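Local coordinates for cell surface protein (Putative S-layer protein) (Clostridioides difficile R20291, PDB 5NJL), which is a putative S-layer cell-wall protein with an extended three-domain fold that shows cell adhesion in vitro, at residues D161-S173 with F185-G197. Residues are numbered along the deposited sequence; the frame is centred on the assembly and turned at random. Where two conformers were deposited one is given.
Sequences DEKIDLTANPVDS and FRVNKIVKLGVAG. With SO4 (sulfate ion), chain P; SO4 (sulfate ion), chain I.
Pro170 meets the Phe185 ring obliquely, with its CG 4.2 Å from Phe185 CZ. The same proline ring packs against Ile190, whose CG1 lies 3.8 Å from Pro170 CG. Helix 122-125 adds Ile122 to this apolar patch. The carboxylate of Asp165 is held within its own loop. Its OD1 takes both the backbone N and OG1 of Thr167, and both donors come from the same face of the carboxylate plane. The bond to the backbone N makes an Asx turn at the start of the type I turn Asp165 to Ala168. With CG anti to the backbone N (chi1 -179°), the other oxygen, OD2, is placed beside a water that also reaches Val195 O.

Two parts of the one long loop between strands 152-158 and 199-200 are joined here by single bridges. Val171 N bonds to Lys192 O in a nearly straight line (N-H...O 178°). Val171 O is gripped twice, by Val191 N at 2.8 Å and by Lys192 N at 3.3 Å, which makes a classic beta bulge. Further along, Asp165 N bonds to Gly194 O, and Ala196 N bonds to Lys163 O.

Leu193 turns to the domain interior. Its CB meets Ile164 CG2 at 4.0 Å. Ile141 of strand 138-145 touches both Ile164 and Leu193. On the solvent side, the aliphatic chain of Lys192 lies alongside Val171, and Lys192 CG is 3.8 Å from Val171 CB. Gly194 CA packs against Ala168 CB and lies 3.5 Å from Asn169 O. A water takes the Gly194 N-H and donates to Asp165 O and Ala168 O. Ser173 OG and Lys189 NZ share a sulfate, probably from the crystallisation liquor, and a water links Ser173 N to Lys189 O.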
loop_
_atom_site.group_PDB
_atom_site.type_symbol
_atom_site.label_atom_id
_atom_site.label_comp_id
_atom_site.label_asym_id
_atom_site.label_seq_id
_atom_site.Cartn_x
_atom_site.Cartn_y
_atom_site.Cartn_z
ATOM N N ASP A 161 -19.029 1.417 4.013
ATOM C CA ASP A 161 -19.860 0.251 3.717
ATOM C C ASP A 161 -19.564 -0.324 2.352
ATOM O O ASP A 161 -19.112 0.383 1.439
ATOM C CB ASP A 161 -21.360 0.615 3.842
ATOM C CG ASP A 161 -21.791 0.847 5.288
ATOM O OD1 ASP A 161 -21.170 0.263 6.224
ATOM O OD2 ASP A 161 -22.770 1.589 5.515
ATOM N N GLU A 162 -19.805 -1.623 2.206
ATOM C CA GLU A 162 -19.678 -2.305 0.917
ATOM C C GLU A 162 -20.756 -1.829 -0.049
ATOM O O GLU A 162 -21.906 -1.564 0.366
ATOM C CB GLU A 162 -19.748 -3.831 1.099
ATOM C CG GLU A 162 -18.569 -4.361 1.933
ATOM C CD GLU A 162 -18.630 -5.859 2.253
ATOM O OE1 GLU A 162 -19.674 -6.508 2.039
ATOM O OE2 GLU A 162 -17.604 -6.388 2.739
ATOM N N LYS A 163 -20.372 -1.700 -1.323
ATOM C CA LYS A 163 -21.279 -1.254 -2.375
ATOM C C LYS A 163 -22.442 -2.202 -2.506
ATOM O O LYS A 163 -22.265 -3.410 -2.473
ATOM C CB LYS A 163 -20.573 -1.098 -3.709
ATOM C CG LYS A 163 -19.622 0.099 -3.681
ATOM C CD LYS A 163 -18.930 0.323 -5.018
ATOM C CE LYS A 163 -18.077 1.577 -4.935
ATOM N NZ LYS A 163 -17.521 1.881 -6.283
ATOM N N ILE A 164 -23.633 -1.633 -2.624
ATOM C CA ILE A 164 -24.843 -2.432 -2.630
ATOM C C ILE A 164 -25.337 -2.606 -4.075
ATOM O O ILE A 164 -24.907 -1.883 -4.985
ATOM C CB ILE A 164 -25.915 -1.940 -1.605
ATOM C CG1 ILE A 164 -26.184 -0.448 -1.646
ATOM C CG2 ILE A 164 -25.491 -2.245 -0.185
ATOM C CD1 ILE A 164 -26.620 0.032 -2.983
ATOM N N ASP A 165 -26.223 -3.575 -4.287
ATOM C CA ASP A 165 -26.746 -3.879 -5.617
ATOM C C ASP A 165 -28.196 -4.306 -5.442
ATOM O O ASP A 165 -28.460 -5.358 -4.874
ATOM C CB ASP A 165 -25.896 -5.008 -6.209
ATOM C CG ASP A 165 -26.312 -5.431 -7.617
ATOM O OD1 ASP A 165 -27.298 -4.915 -8.226
ATOM O OD2 ASP A 165 -25.610 -6.345 -8.116
ATOM N N LEU A 166 -29.117 -3.476 -5.927
ATOM C CA LEU A 166 -30.551 -3.741 -5.777
ATOM C C LEU A 166 -31.068 -4.832 -6.728
ATOM O O LEU A 166 -32.210 -5.277 -6.583
ATOM C CB LEU A 166 -31.352 -2.452 -5.950
ATOM C CG LEU A 166 -31.013 -1.332 -4.971
ATOM C CD1 LEU A 166 -31.845 -0.093 -5.251
ATOM C CD2 LEU A 166 -31.207 -1.793 -3.542
ATOM N N THR A 167 -30.238 -5.273 -7.696
ATOM C CA THR A 167 -30.553 -6.455 -8.494
ATOM C C THR A 167 -30.214 -7.766 -7.779
ATOM O O THR A 167 -30.717 -8.812 -8.174
ATOM C CB THR A 167 -29.865 -6.455 -9.886
ATOM O OG1 THR A 167 -28.462 -6.663 -9.735
ATOM C CG2 THR A 167 -30.103 -5.159 -10.594
ATOM N N ALA A 168 -29.374 -7.724 -6.742
ATOM C CA ALA A 168 -29.033 -8.890 -5.957
ATOM C C ALA A 168 -30.079 -9.182 -4.867
ATOM O O ALA A 168 -30.819 -8.305 -4.411
ATOM C CB ALA A 168 -27.657 -8.724 -5.319
ATOM N N ASN A 169 -30.080 -10.423 -4.423
ATOM C CA ASN A 169 -30.962 -10.873 -3.363
ATOM C C ASN A 169 -30.607 -10.186 -2.056
ATOM O O ASN A 169 -29.456 -10.250 -1.618
ATOM C CB ASN A 169 -30.821 -12.388 -3.170
ATOM C CG ASN A 169 -31.430 -13.196 -4.305
ATOM O OD1 ASN A 169 -31.921 -12.664 -5.282
ATOM N ND2 ASN A 169 -31.448 -14.518 -4.129
ATOM N N PRO A 170 -31.582 -9.507 -1.427
ATOM C CA PRO A 170 -31.308 -8.963 -0.120
ATOM C C PRO A 170 -31.362 -10.060 0.944
ATOM O O PRO A 170 -31.707 -11.192 0.641
ATOM C CB PRO A 170 -32.439 -7.940 0.061
ATOM C CG PRO A 170 -33.588 -8.555 -0.680
ATOM C CD PRO A 170 -32.952 -9.200 -1.874
ATOM N N VAL A 171 -31.035 -9.704 2.171
ATOM C CA VAL A 171 -31.030 -10.600 3.304
ATOM C C VAL A 171 -32.156 -10.274 4.269
ATOM O O VAL A 171 -32.377 -9.102 4.609
ATOM C CB VAL A 171 -29.679 -10.521 4.029
ATOM C CG1 VAL A 171 -29.621 -11.440 5.229
ATOM C CG2 VAL A 171 -28.574 -10.844 3.044
ATOM N N ASP A 172 -32.841 -11.316 4.735
ATOM C CA ASP A 172 -33.905 -11.172 5.722
ATOM C C ASP A 172 -33.419 -11.533 7.141
ATOM O O ASP A 172 -32.214 -11.745 7.351
ATOM C CB ASP A 172 -35.180 -11.925 5.256
ATOM C CG ASP A 172 -35.138 -13.447 5.454
ATOM O OD1 ASP A 172 -34.128 -13.990 5.965
ATOM O OD2 ASP A 172 -36.162 -14.111 5.055
ATOM N N SER A 173 -34.337 -11.623 8.091
ATOM C CA SER A 173 -33.962 -11.766 9.499
ATOM C C SER A 173 -33.447 -13.177 9.831
ATOM O O SER A 173 -32.805 -13.368 10.851
ATOM C CB SER A 173 -35.133 -11.414 10.404
ATOM O OG SER A 173 -36.241 -12.273 10.138
ATOM N N PHE A 185 -43.004 -12.213 -1.074
ATOM C CA PHE A 185 -41.917 -11.287 -0.681
ATOM C C PHE A 185 -42.467 -9.876 -0.430
ATOM O O PHE A 185 -43.256 -9.385 -1.217
ATOM C CB PHE A 185 -40.870 -11.217 -1.779
ATOM C CG PHE A 185 -39.770 -10.218 -1.504
ATOM C CD1 PHE A 185 -38.705 -10.562 -0.684
ATOM C CD2 PHE A 185 -39.818 -8.944 -2.035
ATOM C CE1 PHE A 185 -37.692 -9.653 -0.415
ATOM C CE2 PHE A 185 -38.811 -8.023 -1.771
ATOM C CZ PHE A 185 -37.741 -8.382 -0.964
ATOM N N ARG A 186 -42.066 -9.253 0.671
ATOM C CA ARG A 186 -42.423 -7.862 0.969
ATOM C C ARG A 186 -41.127 -7.135 1.344
ATOM O O ARG A 186 -40.257 -7.717 2.024
ATOM C CB ARG A 186 -43.412 -7.765 2.131
ATOM C CG ARG A 186 -44.782 -8.412 1.901
ATOM C CD ARG A 186 -45.659 -7.583 0.974
ATOM N NE ARG A 186 -45.401 -7.811 -0.442
ATOM C CZ ARG A 186 -45.978 -7.147 -1.453
ATOM N NH1 ARG A 186 -46.883 -6.208 -1.229
ATOM N NH2 ARG A 186 -45.653 -7.442 -2.711
ATOM N N VAL A 187 -40.985 -5.885 0.912
ATOM C CA VAL A 187 -39.712 -5.168 1.162
ATOM C C VAL A 187 -39.432 -4.941 2.646
ATOM O O VAL A 187 -38.261 -4.802 3.038
ATOM C CB VAL A 187 -39.584 -3.844 0.384
ATOM C CG1 VAL A 187 -39.548 -4.123 -1.114
ATOM C CG2 VAL A 187 -40.661 -2.850 0.748
ATOM N N ASN A 188 -40.469 -4.872 3.484
ATOM C CA ASN A 188 -40.233 -4.686 4.925
ATOM C C ASN A 188 -39.568 -5.882 5.608
ATOM O O ASN A 188 -39.189 -5.755 6.735
ATOM C CB ASN A 188 -41.477 -4.246 5.710
ATOM C CG ASN A 188 -42.537 -5.329 5.830
ATOM O OD1 ASN A 188 -42.573 -6.315 5.091
ATOM N ND2 ASN A 188 -43.438 -5.113 6.766
ATOM N N LYS A 189 -39.419 -6.998 4.926
ATOM C CA LYS A 189 -38.615 -8.121 5.431
ATOM C C LYS A 189 -37.085 -7.998 5.144
ATOM O O LYS A 189 -36.298 -8.808 5.641
ATOM C CB LYS A 189 -39.153 -9.427 4.868
ATOM C CG LYS A 189 -40.611 -9.701 5.239
ATOM C CD LYS A 189 -40.852 -9.658 6.751
ATOM C CE LYS A 189 -42.209 -10.237 7.130
ATOM N NZ LYS A 189 -42.536 -9.926 8.546
ATOM N N ILE A 190 -36.681 -6.983 4.378
ATOM C CA ILE A 190 -35.261 -6.736 4.083
ATOM C C ILE A 190 -34.623 -6.188 5.337
ATOM O O ILE A 190 -35.136 -5.253 5.949
ATOM C CB ILE A 190 -35.061 -5.744 2.924
ATOM C CG1 ILE A 190 -35.583 -6.350 1.635
ATOM C CG2 ILE A 190 -33.576 -5.336 2.784
ATOM C CD1 ILE A 190 -35.684 -5.361 0.491
ATOM N N VAL A 191 -33.519 -6.809 5.735
ATOM C CA VAL A 191 -32.683 -6.345 6.823
ATOM C C VAL A 191 -31.447 -5.674 6.247
ATOM O O VAL A 191 -31.009 -4.652 6.765
ATOM C CB VAL A 191 -32.302 -7.500 7.772
ATOM C CG1 VAL A 191 -31.200 -7.081 8.752
ATOM C CG2 VAL A 191 -33.539 -7.959 8.538
ATOM N N LYS A 192 -30.884 -6.235 5.195
ATOM C CA LYS A 192 -29.807 -5.566 4.495
ATOM C C LYS A 192 -29.833 -5.901 3.036
ATOM O O LYS A 192 -30.354 -6.946 2.628
ATOM C CB LYS A 192 -28.446 -5.876 5.143
ATOM C CG LYS A 192 -28.085 -7.326 5.275
ATOM C CD LYS A 192 -26.849 -7.520 6.173
ATOM C CE LYS A 192 -26.572 -9.003 6.333
ATOM N NZ LYS A 192 -25.359 -9.354 7.104
ATOM N N LEU A 193 -29.342 -4.971 2.236
ATOM C CA LEU A 193 -29.316 -5.140 0.808
ATOM C C LEU A 193 -28.168 -6.055 0.401
ATOM O O LEU A 193 -27.145 -6.153 1.100
ATOM C CB LEU A 193 -29.206 -3.809 0.103
ATOM C CG LEU A 193 -30.314 -2.800 0.375
ATOM C CD1 LEU A 193 -29.909 -1.456 -0.187
ATOM C CD2 LEU A 193 -31.601 -3.292 -0.278
ATOM N N GLY A 194 -28.354 -6.732 -0.724
ATOM C CA GLY A 194 -27.276 -7.530 -1.306
ATOM C C GLY A 194 -26.154 -6.622 -1.781
ATOM O O GLY A 194 -26.363 -5.432 -2.066
ATOM N N VAL A 195 -24.966 -7.188 -1.872
ATOM C CA VAL A 195 -23.798 -6.409 -2.267
ATOM C C VAL A 195 -23.374 -6.653 -3.718
ATOM O O VAL A 195 -23.752 -7.633 -4.359
ATOM C CB VAL A 195 -22.630 -6.640 -1.292
ATOM C CG1 VAL A 195 -23.015 -6.144 0.078
ATOM C CG2 VAL A 195 -22.201 -8.104 -1.249
ATOM N N ALA A 196 -22.555 -5.748 -4.230
ATOM C CA ALA A 196 -22.003 -5.870 -5.553
ATOM C C ALA A 196 -20.974 -7.017 -5.544
ATOM O O ALA A 196 -20.599 -7.537 -4.481
ATOM C CB ALA A 196 -21.374 -4.555 -5.997
ATOM N N GLY A 197 -20.572 -7.433 -6.736
ATOM C CA GLY A 197 -19.669 -8.570 -6.888
ATOM C C GLY A 197 -18.304 -8.246 -6.308
ATOM O O GLY A 197 -17.895 -7.081 -6.272
HETATM S S SO4 P . -21.468 -6.983 -10.191
HETATM O O1 SO4 P . -20.657 -5.794 -10.556
HETATM O O2 SO4 P . -20.609 -8.188 -10.114
HETATM O O3 SO4 P . -22.494 -7.219 -11.234
HETATM O O4 SO4 P . -22.122 -6.734 -8.885
HETATM S S SO4 I . -39.625 -11.110 10.979
HETATM O O1 SO4 I . -39.886 -12.021 9.836
HETATM O O2 SO4 I . -38.212 -10.671 10.994
HETATM O O3 SO4 I . -39.938 -11.825 12.241
HETATM O O4 SO4 I . -40.477 -9.903 10.849
HETATM O O HOH W 1 -30.139 -6.167 -2.893
HETATM O O HOH W 2 -24.214 -8.403 -6.909
HETATM O O HOH W 3 -36.821 -10.269 7.747
#